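Local coordinates for aminoglycoside phosphotransferase (Alicyclobacillus acidocaldarius subsp. acidocaldarius, PDB 4PDY), which probably transfers a phosphate group to a small-molecule substrate, as a member of the aminoglycoside phosphotransferase family, whose fold is related to that of protein kinases, at residues 31-36 and 45-50; 53-58 and 105-110; 62-67 and 97-102. All coordinates share one frame; numbering follows the deposited sequence. Where two conformers were deposited one is given.

From the N terminus, the chain first meets contact 1, where residues 31-36 lead into strand 35-41 and pack on strand 44-49, closing a short beta hairpin. That loop is complete before contact 2 opens, so the two stand in series along one antiparallel sheet: strand 44-49 neighbours strand 54-60, which contact 2 pairs with strand 103-109. The 46 residues between the segments of contact 2 hold all of contact 3, a nested loop in which the start of helix 64-79 meets residues 97-102 about strand 98-100. Together the contacts tie hairpin, central strands and helix into one kinase-like lobe, with a bound histidine at contact 2.

Contact 1. Residues 31-36 and 45-50; sequences YDLAIQ and EVWTDS
Tyr31, Leu33 and Ile35 close on Trp47 at the open end of the beta hairpin made by strands 35-41 and 44-49, part of the antiparallel sheet of this kinase-like fold. The apolar contacts centre on the indole. Its benzo edge is turned toward the face of Tyr31 in an offset edge-to-face pair, the planes 72° apart, with Trp47 CZ3 3.9 Å from Tyr31 CD1. Leu33 CD1 reaches the same indole edge near CE3. Ile35, a branched residue suited to filling the angle between ring and backbone, sets its CD1 3.7 Å from Trp47 CB; with CG1 anti to the carbonyl carbon (chi1 -60°), its CG2 stands anti to the backbone N, where it meets Trp47 CB and Thr48 O. Tyr55 of strand 54-60 also touches Leu33 and Ile35.

Among the direct polar links, Gln36 N donates to Thr48 O over 2.9 Å in a nearly straight bond. The bent Gln36 side chain turns back so that NE2 bonds Ala34 O, from above the carbonyl plane, while its CG rests near Ser50 N. The indole NE1 donates to the anti side of Glu45 OE2, which also forms a salt bridge with Arg38; this probably helps fix the turn of the ring.

Water completes the seam where the strands part. One water donates to Ala34 O and accepts a hydrogen bond from Ser50 N. Asp49 spends OD1 on Lys51 N and Arg53 N, and a second water bridges Asp49 OD2 to Leu33 O, 2.7 Å from each.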
loop_
_atom_site.group_PDB
_atom_site.type_symbol
_atom_site.label_atom_id
_atom_site.label_comp_id
_atom_site.label_asym_id
_atom_site.label_seq_id
_atom_site.Cartn_x
_atom_site.Cartn_y
_atom_site.Cartn_z
ATOM N N TYR A 31 -25.117 15.990 -7.857
ATOM C CA TYR A 31 -25.365 14.677 -8.429
ATOM C C TYR A 31 -26.870 14.491 -8.638
ATOM O O TYR A 31 -27.685 15.314 -8.184
ATOM C CB TYR A 31 -24.783 13.592 -7.517
ATOM C CG TYR A 31 -23.275 13.661 -7.447
ATOM C CD1 TYR A 31 -22.633 14.509 -6.567
ATOM C CD2 TYR A 31 -22.491 12.887 -8.286
ATOM C CE1 TYR A 31 -21.231 14.596 -6.539
ATOM C CE2 TYR A 31 -21.106 12.977 -8.281
ATOM C CZ TYR A 31 -20.488 13.806 -7.381
ATOM O OH TYR A 31 -19.108 13.929 -7.335
ATOM N N ASP A 32 -27.228 13.416 -9.328
ATOM C CA ASP A 32 -28.634 13.037 -9.510
ATOM C C ASP A 32 -29.024 11.743 -8.776
ATOM O O ASP A 32 -29.709 10.869 -9.315
ATOM C CB ASP A 32 -28.967 12.912 -10.996
ATOM C CG ASP A 32 -28.949 14.245 -11.716
ATOM O OD1 ASP A 32 -29.402 15.264 -11.128
ATOM O OD2 ASP A 32 -28.519 14.262 -12.897
ATOM N N LEU A 33 -28.631 11.629 -7.527
ATOM C CA LEU A 33 -28.739 10.370 -6.806
ATOM C C LEU A 33 -29.887 10.292 -5.791
ATOM O O LEU A 33 -30.076 9.260 -5.133
ATOM C CB LEU A 33 -27.427 10.082 -6.102
ATOM C CG LEU A 33 -26.239 9.914 -7.047
ATOM C CD1 LEU A 33 -24.977 9.769 -6.213
ATOM C CD2 LEU A 33 -26.419 8.730 -7.985
ATOM N N ALA A 34 -30.610 11.388 -5.634
ATOM C CA ALA A 34 -31.792 11.394 -4.776
ATOM C C ALA A 34 -31.477 10.876 -3.379
ATOM O O ALA A 34 -32.156 10.002 -2.831
ATOM C CB ALA A 34 -32.952 10.605 -5.410
ATOM N N ILE A 35 -30.432 11.437 -2.791
ATOM C CA ILE A 35 -29.931 10.978 -1.505
ATOM C C ILE A 35 -30.856 11.416 -0.365
ATOM O O ILE A 35 -31.260 12.562 -0.319
ATOM C CB ILE A 35 -28.482 11.468 -1.288
ATOM C CG1 ILE A 35 -27.555 10.922 -2.390
ATOM C CG2 ILE A 35 -27.971 11.103 0.103
ATOM C CD1 ILE A 35 -27.582 9.410 -2.583
ATOM N N GLN A 36 -31.153 10.461 0.522
ATOM C CA GLN A 36 -32.020 10.641 1.690
ATOM C C GLN A 36 -31.228 10.668 3.009
ATOM O O GLN A 36 -31.631 11.351 3.949
ATOM C CB GLN A 36 -33.044 9.471 1.772
ATOM C CG GLN A 36 -33.822 9.173 0.506
ATOM C CD GLN A 36 -34.722 10.319 0.114
ATOM O OE1 GLN A 36 -35.572 10.739 0.905
ATOM N NE2 GLN A 36 -34.542 10.836 -1.093
ATOM N N GLU A 45 -17.768 9.064 3.151
ATOM C CA GLU A 45 -19.134 9.297 3.572
ATOM C C GLU A 45 -20.050 8.402 2.764
ATOM O O GLU A 45 -19.935 8.299 1.555
ATOM C CB GLU A 45 -19.489 10.766 3.343
ATOM C CG GLU A 45 -20.756 11.201 4.037
ATOM C CD GLU A 45 -20.996 12.695 3.924
ATOM O OE1 GLU A 45 -20.356 13.468 4.673
ATOM O OE2 GLU A 45 -21.830 13.105 3.091
ATOM N N VAL A 46 -20.971 7.738 3.453
ATOM C CA VAL A 46 -21.937 6.867 2.804
ATOM C C VAL A 46 -23.193 7.671 2.499
ATOM O O VAL A 46 -23.732 8.323 3.389
ATOM C CB VAL A 46 -22.298 5.671 3.702
ATOM C CG1 VAL A 46 -23.309 4.728 3.029
ATOM C CG2 VAL A 46 -21.039 4.938 4.096
ATOM N N TRP A 47 -23.627 7.643 1.253
ATOM C CA TRP A 47 -24.862 8.273 0.803
ATOM C C TRP A 47 -25.865 7.183 0.413
ATOM O O TRP A 47 -25.510 6.270 -0.318
ATOM C CB TRP A 47 -24.605 9.114 -0.441
ATOM C CG TRP A 47 -23.745 10.300 -0.261
ATOM C CD1 TRP A 47 -23.181 10.766 0.897
ATOM C CD2 TRP A 47 -23.336 11.203 -1.297
ATOM N NE1 TRP A 47 -22.456 11.918 0.644
ATOM C CE2 TRP A 47 -22.553 12.205 -0.695
ATOM C CE3 TRP A 47 -23.598 11.283 -2.663
ATOM C CZ2 TRP A 47 -21.991 13.243 -1.431
ATOM C CZ3 TRP A 47 -23.039 12.314 -3.390
ATOM C CH2 TRP A 47 -22.263 13.288 -2.764
ATOM N N THR A 48 -27.111 7.292 0.882
ATOM C CA THR A 48 -28.101 6.270 0.656
ATOM C C THR A 48 -29.367 6.890 0.062
ATOM O O THR A 48 -29.806 7.941 0.541
ATOM C CB THR A 48 -28.403 5.564 1.988
ATOM O OG1 THR A 48 -27.174 5.086 2.566
ATOM C CG2 THR A 48 -29.294 4.408 1.783
ATOM N N ASP A 49 -29.919 6.265 -0.976
ATOM C CA ASP A 49 -31.172 6.721 -1.601
ATOM C C ASP A 49 -32.375 6.051 -0.928
ATOM O O ASP A 49 -32.210 5.315 0.043
ATOM C CB ASP A 49 -31.141 6.566 -3.140
ATOM C CG ASP A 49 -31.246 5.126 -3.626
ATOM O OD1 ASP A 49 -31.572 4.217 -2.831
ATOM O OD2 ASP A 49 -31.029 4.916 -4.849
ATOM N N SER A 50 -33.565 6.308 -1.449
ATOM C CA SER A 50 -34.782 5.790 -0.820
ATOM C C SER A 50 -34.948 4.277 -0.897
ATOM O O SER A 50 -35.774 3.690 -0.173
ATOM C CB SER A 50 -36.020 6.451 -1.421
ATOM O OG SER A 50 -36.225 6.030 -2.750
HETATM O O HOH W 1 -29.735 6.819 -6.305
HETATM O O HOH W 2 -34.046 8.249 -3.552
#

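Contact 2. Residues 53-58 and 105-110; sequences RRYAAK and YYVTEW. With HIS (histidine), chain B.
Trp110 and Arg54 lie side by side and point the same way, so that Arg54 CD, in one of two conformers, sits over one face of the indole, 4.1 Å from the centroid of its five-membered ring. The guanidinium stands almost upright to the indole plane (86°) and is at most weakly attracted to the six-membered ring. Against the opposite face lies the imidazole of the bound histidine; Trp110 CH2 comes within 3.3 Å of the ligand's CB, and Ala56, small enough to leave room, meets its CE1. With CG anti to the backbone N (chi1 -173°), the indole is swung into this sandwich. Were Trp110 replaced by an alanine, the ligand's ring would probably lose its flat platform and the Arg54 chain one of its neighbours.

Strands 54-58 and 105-109 pair through backbone bonds between Ala56 and Thr108 and between Lys58 and Tyr106. Lys58 runs alongside Tyr106, its CB over the ring face; Glu245 takes a salt bridge from Lys58 and a hydrogen bond from Tyr106. Arg53 NH2 forms a salt bridge to Glu109 OE1 (3.0 Å), also in one of two conformers, whose hydrogen bond is bent and weak. The ligand thus gains apolar contact from indole and Ala56 methyl, and a hydrogen bond with Val111 O.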
loop_
_atom_site.group_PDB
_atom_site.type_symbol
_atom_site.label_atom_id
_atom_site.label_comp_id
_atom_site.label_asym_id
_atom_site.label_seq_id
_atom_site.Cartn_x
_atom_site.Cartn_y
_atom_site.Cartn_z
ATOM N N ARG A 53 -29.915 2.003 -1.799
ATOM C CA ARG A 53 -28.699 1.909 -2.605
ATOM C C ARG A 53 -27.688 2.885 -2.064
ATOM O O ARG A 53 -28.028 4.030 -1.777
ATOM C CB ARG A 53 -28.986 2.202 -4.061
ATOM C CG ARG A 53 -27.744 2.002 -4.902
ATOM C CD ARG A 53 -28.047 1.837 -6.361
ATOM N NE ARG A 53 -26.807 1.415 -7.025
ATOM C CZ ARG A 53 -26.737 0.736 -8.158
ATOM N NH1 ARG A 53 -27.839 0.393 -8.814
ATOM N NH2 ARG A 53 -25.544 0.398 -8.639
ATOM N N ARG A 54 -26.444 2.411 -1.932
ATOM C CA ARG A 54 -25.363 3.147 -1.287
ATOM C C ARG A 54 -24.335 3.665 -2.309
ATOM O O ARG A 54 -24.100 3.033 -3.336
ATOM C CB ARG A 54 -24.649 2.243 -0.274
ATOM C CG ARG A 54 -25.492 1.796 0.921
ATOM C CD ARG A 54 -24.684 1.116 2.027
ATOM N NE ARG A 54 -25.221 1.471 3.345
ATOM C CZ ARG A 54 -24.543 1.474 4.495
ATOM N NH1 ARG A 54 -23.259 1.106 4.549
ATOM N NH2 ARG A 54 -25.163 1.859 5.604
ATOM N N TYR A 55 -23.751 4.812 -1.985
ATOM C CA TYR A 55 -22.636 5.401 -2.712
ATOM C C TYR A 55 -21.599 5.822 -1.685
ATOM O O TYR A 55 -21.945 6.210 -0.577
ATOM C CB TYR A 55 -23.096 6.603 -3.522
ATOM C CG TYR A 55 -24.202 6.275 -4.462
ATOM C CD1 TYR A 55 -25.538 6.306 -4.034
ATOM C CD2 TYR A 55 -23.936 5.922 -5.760
ATOM C CE1 TYR A 55 -26.545 5.974 -4.889
ATOM C CE2 TYR A 55 -24.947 5.591 -6.629
ATOM C CZ TYR A 55 -26.259 5.621 -6.184
ATOM O OH TYR A 55 -27.258 5.322 -7.057
ATOM N N ALA A 56 -20.321 5.734 -2.088
ATOM C CA ALA A 56 -19.204 6.190 -1.274
ATOM C C ALA A 56 -18.737 7.548 -1.798
ATOM O O ALA A 56 -18.327 7.639 -2.964
ATOM C CB ALA A 56 -18.058 5.193 -1.387
ATOM N N ALA A 57 -18.775 8.571 -0.961
ATOM C CA ALA A 57 -18.329 9.907 -1.336
ATOM C C ALA A 57 -17.034 10.210 -0.586
ATOM O O ALA A 57 -16.937 10.024 0.617
ATOM C CB ALA A 57 -19.407 10.909 -0.993
ATOM N N LYS A 58 -16.032 10.651 -1.335
ATOM C CA LYS A 58 -14.717 10.921 -0.790
ATOM C C LYS A 58 -14.394 12.410 -0.883
ATOM O O LYS A 58 -14.495 12.994 -1.967
ATOM C CB LYS A 58 -13.672 10.138 -1.583
ATOM C CG LYS A 58 -12.220 10.375 -1.125
ATOM C CD LYS A 58 -11.947 9.845 0.275
ATOM C CE LYS A 58 -10.517 10.104 0.751
ATOM N NZ LYS A 58 -9.553 9.267 0.000
ATOM N N TYR A 105 -14.211 16.489 -4.342
ATOM C CA TYR A 105 -15.099 15.399 -3.967
ATOM C C TYR A 105 -15.340 14.496 -5.155
ATOM O O TYR A 105 -15.595 14.977 -6.255
ATOM C CB TYR A 105 -16.435 15.977 -3.495
ATOM C CG TYR A 105 -16.334 16.822 -2.247
ATOM C CD1 TYR A 105 -16.370 16.233 -0.984
ATOM C CD2 TYR A 105 -16.171 18.195 -2.325
ATOM C CE1 TYR A 105 -16.287 16.994 0.160
ATOM C CE2 TYR A 105 -16.054 18.964 -1.180
ATOM C CZ TYR A 105 -16.086 18.364 0.057
ATOM O OH TYR A 105 -16.034 19.120 1.205
ATOM N N TYR A 106 -15.317 13.194 -4.911
ATOM C CA TYR A 106 -15.739 12.248 -5.940
ATOM C C TYR A 106 -16.485 11.098 -5.315
ATOM O O TYR A 106 -16.294 10.804 -4.145
ATOM C CB TYR A 106 -14.542 11.782 -6.811
ATOM C CG TYR A 106 -13.479 11.009 -6.083
ATOM C CD1 TYR A 106 -13.567 9.640 -5.942
ATOM C CD2 TYR A 106 -12.339 11.641 -5.593
ATOM C CE1 TYR A 106 -12.622 8.907 -5.260
ATOM C CE2 TYR A 106 -11.376 10.908 -4.912
ATOM C CZ TYR A 106 -11.506 9.536 -4.763
ATOM O OH TYR A 106 -10.556 8.781 -4.102
ATOM N N VAL A 107 -17.345 10.488 -6.124
ATOM C CA VAL A 107 -18.328 9.528 -5.654
ATOM C C VAL A 107 -18.183 8.259 -6.482
ATOM O O VAL A 107 -18.021 8.313 -7.704
ATOM C CB VAL A 107 -19.751 10.118 -5.819
ATOM C CG1 VAL A 107 -20.802 9.112 -5.416
ATOM C CG2 VAL A 107 -19.928 11.407 -5.016
ATOM N N THR A 108 -18.298 7.117 -5.802
ATOM C CA THR A 108 -18.358 5.824 -6.474
ATOM C C THR A 108 -19.577 5.037 -6.018
ATOM O O THR A 108 -20.202 5.297 -4.966
ATOM C CB THR A 108 -17.118 4.944 -6.227
ATOM O OG1 THR A 108 -17.033 4.570 -4.858
ATOM C CG2 THR A 108 -15.831 5.655 -6.607
ATOM N N GLU A 109 -19.957 4.079 -6.855
ATOM C CA GLU A 109 -20.952 3.092 -6.454
ATOM C C GLU A 109 -20.372 2.396 -5.235
ATOM O O GLU A 109 -19.147 2.279 -5.106
ATOM C CB GLU A 109 -21.210 2.065 -7.577
ATOM C CG GLU A 109 -21.689 2.628 -8.917
ATOM C CD GLU A 109 -23.131 3.161 -8.947
ATOM O OE1 GLU A 109 -23.957 2.821 -8.073
ATOM O OE2 GLU A 109 -23.455 3.930 -9.885
ATOM N N TRP A 110 -21.229 1.930 -4.337
ATOM C CA TRP A 110 -20.787 1.176 -3.206
ATOM C C TRP A 110 -20.365 -0.218 -3.583
ATOM O O TRP A 110 -21.014 -0.865 -4.399
ATOM C CB TRP A 110 -21.955 1.002 -2.261
ATOM C CG TRP A 110 -21.593 0.392 -1.004
ATOM C CD1 TRP A 110 -21.837 -0.900 -0.572
ATOM C CD2 TRP A 110 -20.984 1.068 0.062
ATOM N NE1 TRP A 110 -21.358 -1.047 0.707
ATOM C CE2 TRP A 110 -20.832 0.152 1.116
ATOM C CE3 TRP A 110 -20.549 2.383 0.237
ATOM C CZ2 TRP A 110 -20.232 0.504 2.307
ATOM C CZ3 TRP A 110 -19.957 2.726 1.404
ATOM C CH2 TRP A 110 -19.812 1.803 2.436
HETATM N N HIS B . -17.913 -1.937 1.553
HETATM C CA HIS B . -16.760 -1.280 2.159
HETATM C C HIS B . -16.634 -1.731 3.611
HETATM O O HIS B . -17.070 -1.101 4.507
HETATM C CB HIS B . -16.890 0.248 2.114
HETATM C CG HIS B . -16.802 0.847 0.740
HETATM N ND1 HIS B . -16.025 1.954 0.471
HETATM C CD2 HIS B . -17.406 0.520 -0.428
HETATM C CE1 HIS B . -16.146 2.277 -0.806
HETATM N NE2 HIS B . -16.972 1.419 -1.377
HETATM O OXT HIS B . -16.058 -2.790 3.888
HETATM O O HOH W 3 -24.254 1.868 -5.756
HETATM O O HOH W 4 -26.074 4.674 -9.950
HETATM O O HOH W 5 -15.541 7.904 -3.589
#

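Contact 3. Residues 62-67 and 97-102; sequences IAPAHC and YVRHGD
Ile62 faces Arg99 through its carbonyl: Ile62 O lies 3.9 Å from Arg99 NH1, and both atoms hydrogen-bond Thr104 OG1, which therefore links the two segments from strand 103-109. Ala63 follows at the N-cap of helix 64-79, and its carbonyl accepts the first-turn bond from Cys67 N. Pro64, well placed in a first turn because it needs no amide hydrogen there, carries much of the contact. Its CB comes 3.5 Å from Tyr97 OH and 3.6 Å from Tyr97 CZ, while its CG meets Arg99 CD 3.9 Å away, the two side chains crossing at about a right angle.

One helical turn on, Cys67 directs SG to Tyr97 CB, also 3.9 Å away. The sulfur approaches the ring obliquely, 5.2 Å from its centroid, a compact and polarisable group in a buried spot. Tyr97 reaches both helical residues because CG stands between its backbone N and carbonyl carbon (chi1 61°), laying the ring along the helix start, where its OH is hydrogen-bonded to Arg68.

No direct hydrogen bond joins the two segments, so the helix start and the strand 98-100 turn meet by apolar and sulfur-aromatic contact. The Arg99 charge is paired within its own turn, by a salt bridge from NH2 to Asp102 OD1, which probably helps keep its aliphatic part against the proline.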
loop_
_atom_site.group_PDB
_atom_site.type_symbol
_atom_site.label_atom_id
_atom_site.label_comp_id
_atom_site.label_asym_id
_atom_site.label_seq_id
_atom_site.Cartn_x
_atom_site.Cartn_y
_atom_site.Cartn_z
ATOM N N ILE A 62 -6.718 15.887 -3.625
ATOM C CA ILE A 62 -6.085 15.765 -4.941
ATOM C C ILE A 62 -6.536 16.886 -5.857
ATOM O O ILE A 62 -7.644 17.415 -5.751
ATOM C CB ILE A 62 -6.298 14.406 -5.651
ATOM C CG1 ILE A 62 -7.761 14.163 -6.035
ATOM C CG2 ILE A 62 -5.733 13.273 -4.824
ATOM C CD1 ILE A 62 -7.906 12.907 -6.873
ATOM N N ALA A 63 -5.650 17.294 -6.751
ATOM C CA ALA A 63 -5.991 18.293 -7.744
ATOM C C ALA A 63 -7.028 17.768 -8.732
ATOM O O ALA A 63 -7.033 16.574 -9.061
ATOM C CB ALA A 63 -4.735 18.713 -8.477
ATOM N N PRO A 64 -7.888 18.659 -9.259
ATOM C CA PRO A 64 -8.845 18.199 -10.263
ATOM C C PRO A 64 -8.192 17.512 -11.454
ATOM O O PRO A 64 -8.713 16.509 -11.926
ATOM C CB PRO A 64 -9.571 19.481 -10.665
ATOM C CG PRO A 64 -9.536 20.312 -9.431
ATOM C CD PRO A 64 -8.227 20.004 -8.765
ATOM N N ALA A 65 -7.062 18.042 -11.923
ATOM C CA ALA A 65 -6.353 17.422 -13.051
ATOM C C ALA A 65 -5.934 15.976 -12.729
ATOM O O ALA A 65 -5.972 15.100 -13.591
ATOM C CB ALA A 65 -5.139 18.238 -13.433
ATOM N N HIS A 66 -5.541 15.755 -11.482
ATOM C CA HIS A 66 -5.154 14.439 -11.004
ATOM C C HIS A 66 -6.375 13.521 -10.972
ATOM O O HIS A 66 -6.343 12.386 -11.420
ATOM C CB HIS A 66 -4.464 14.584 -9.650
ATOM C CG HIS A 66 -3.989 13.308 -9.044
ATOM N ND1 HIS A 66 -3.376 13.273 -7.813
ATOM C CD2 HIS A 66 -4.078 12.018 -9.454
ATOM C CE1 HIS A 66 -3.110 12.023 -7.485
ATOM N NE2 HIS A 66 -3.535 11.240 -8.460
ATOM N N CYS A 67 -7.490 14.054 -10.483
ATOM C CA CYS A 67 -8.720 13.250 -10.483
ATOM C C CYS A 67 -9.090 12.802 -11.907
ATOM O O CYS A 67 -9.476 11.656 -12.126
ATOM C CB CYS A 67 -9.874 14.015 -9.821
ATOM S SG CYS A 67 -11.333 13.030 -9.480
ATOM N N TYR A 97 -15.947 14.908 -10.650
ATOM C CA TYR A 97 -15.729 15.386 -9.289
ATOM C C TYR A 97 -16.526 16.661 -9.112
ATOM O O TYR A 97 -16.998 17.228 -10.095
ATOM C CB TYR A 97 -14.217 15.663 -9.056
ATOM C CG TYR A 97 -13.681 16.733 -9.988
ATOM C CD1 TYR A 97 -13.886 18.077 -9.751
ATOM C CD2 TYR A 97 -13.073 16.379 -11.161
ATOM C CE1 TYR A 97 -13.462 19.039 -10.633
ATOM C CE2 TYR A 97 -12.621 17.334 -12.062
ATOM C CZ TYR A 97 -12.837 18.662 -11.799
ATOM O OH TYR A 97 -12.416 19.617 -12.676
ATOM N N VAL A 98 -16.585 17.110 -7.861
ATOM C CA VAL A 98 -17.049 18.444 -7.508
ATOM C C VAL A 98 -15.896 19.110 -6.752
ATOM O O VAL A 98 -15.370 18.535 -5.813
ATOM C CB VAL A 98 -18.313 18.428 -6.607
ATOM C CG1 VAL A 98 -18.723 19.825 -6.190
ATOM C CG2 VAL A 98 -19.457 17.755 -7.321
ATOM N N ARG A 99 -15.579 20.332 -7.137
ATOM C CA ARG A 99 -14.563 21.111 -6.446
ATOM C C ARG A 99 -15.312 22.158 -5.619
ATOM O O ARG A 99 -16.067 22.952 -6.177
ATOM C CB ARG A 99 -13.640 21.781 -7.463
ATOM C CG ARG A 99 -12.525 22.600 -6.884
ATOM C CD ARG A 99 -11.434 21.702 -6.339
ATOM N NE ARG A 99 -10.395 22.523 -5.787
ATOM C CZ ARG A 99 -9.416 22.091 -5.023
ATOM N NH1 ARG A 99 -9.310 20.802 -4.728
ATOM N NH2 ARG A 99 -8.520 22.963 -4.583
ATOM N N HIS A 100 -15.092 22.166 -4.315
ATOM C CA HIS A 100 -15.788 23.122 -3.438
ATOM C C HIS A 100 -15.001 23.305 -2.143
ATOM O O HIS A 100 -14.556 22.326 -1.530
ATOM C CB HIS A 100 -17.196 22.609 -3.130
ATOM C CG HIS A 100 -18.053 23.571 -2.372
ATOM N ND1 HIS A 100 -18.464 24.774 -2.896
ATOM C CD2 HIS A 100 -18.632 23.471 -1.151
ATOM C CE1 HIS A 100 -19.240 25.388 -2.021
ATOM N NE2 HIS A 100 -19.352 24.621 -0.952
ATOM N N GLY A 101 -14.832 24.554 -1.737
ATOM C CA GLY A 101 -14.207 24.849 -0.461
ATOM C C GLY A 101 -12.804 24.261 -0.319
ATOM O O GLY A 101 -12.430 23.821 0.759
ATOM N N ASP A 102 -12.032 24.259 -1.423
ATOM C CA ASP A 102 -10.664 23.740 -1.475
ATOM C C ASP A 102 -10.535 22.235 -1.382
ATOM O O ASP A 102 -9.443 21.736 -1.220
ATOM C CB ASP A 102 -9.764 24.394 -0.415
ATOM C CG ASP A 102 -8.281 24.298 -0.780
ATOM O OD1 ASP A 102 -7.993 24.614 -1.954
ATOM O OD2 ASP A 102 -7.463 23.862 0.080
#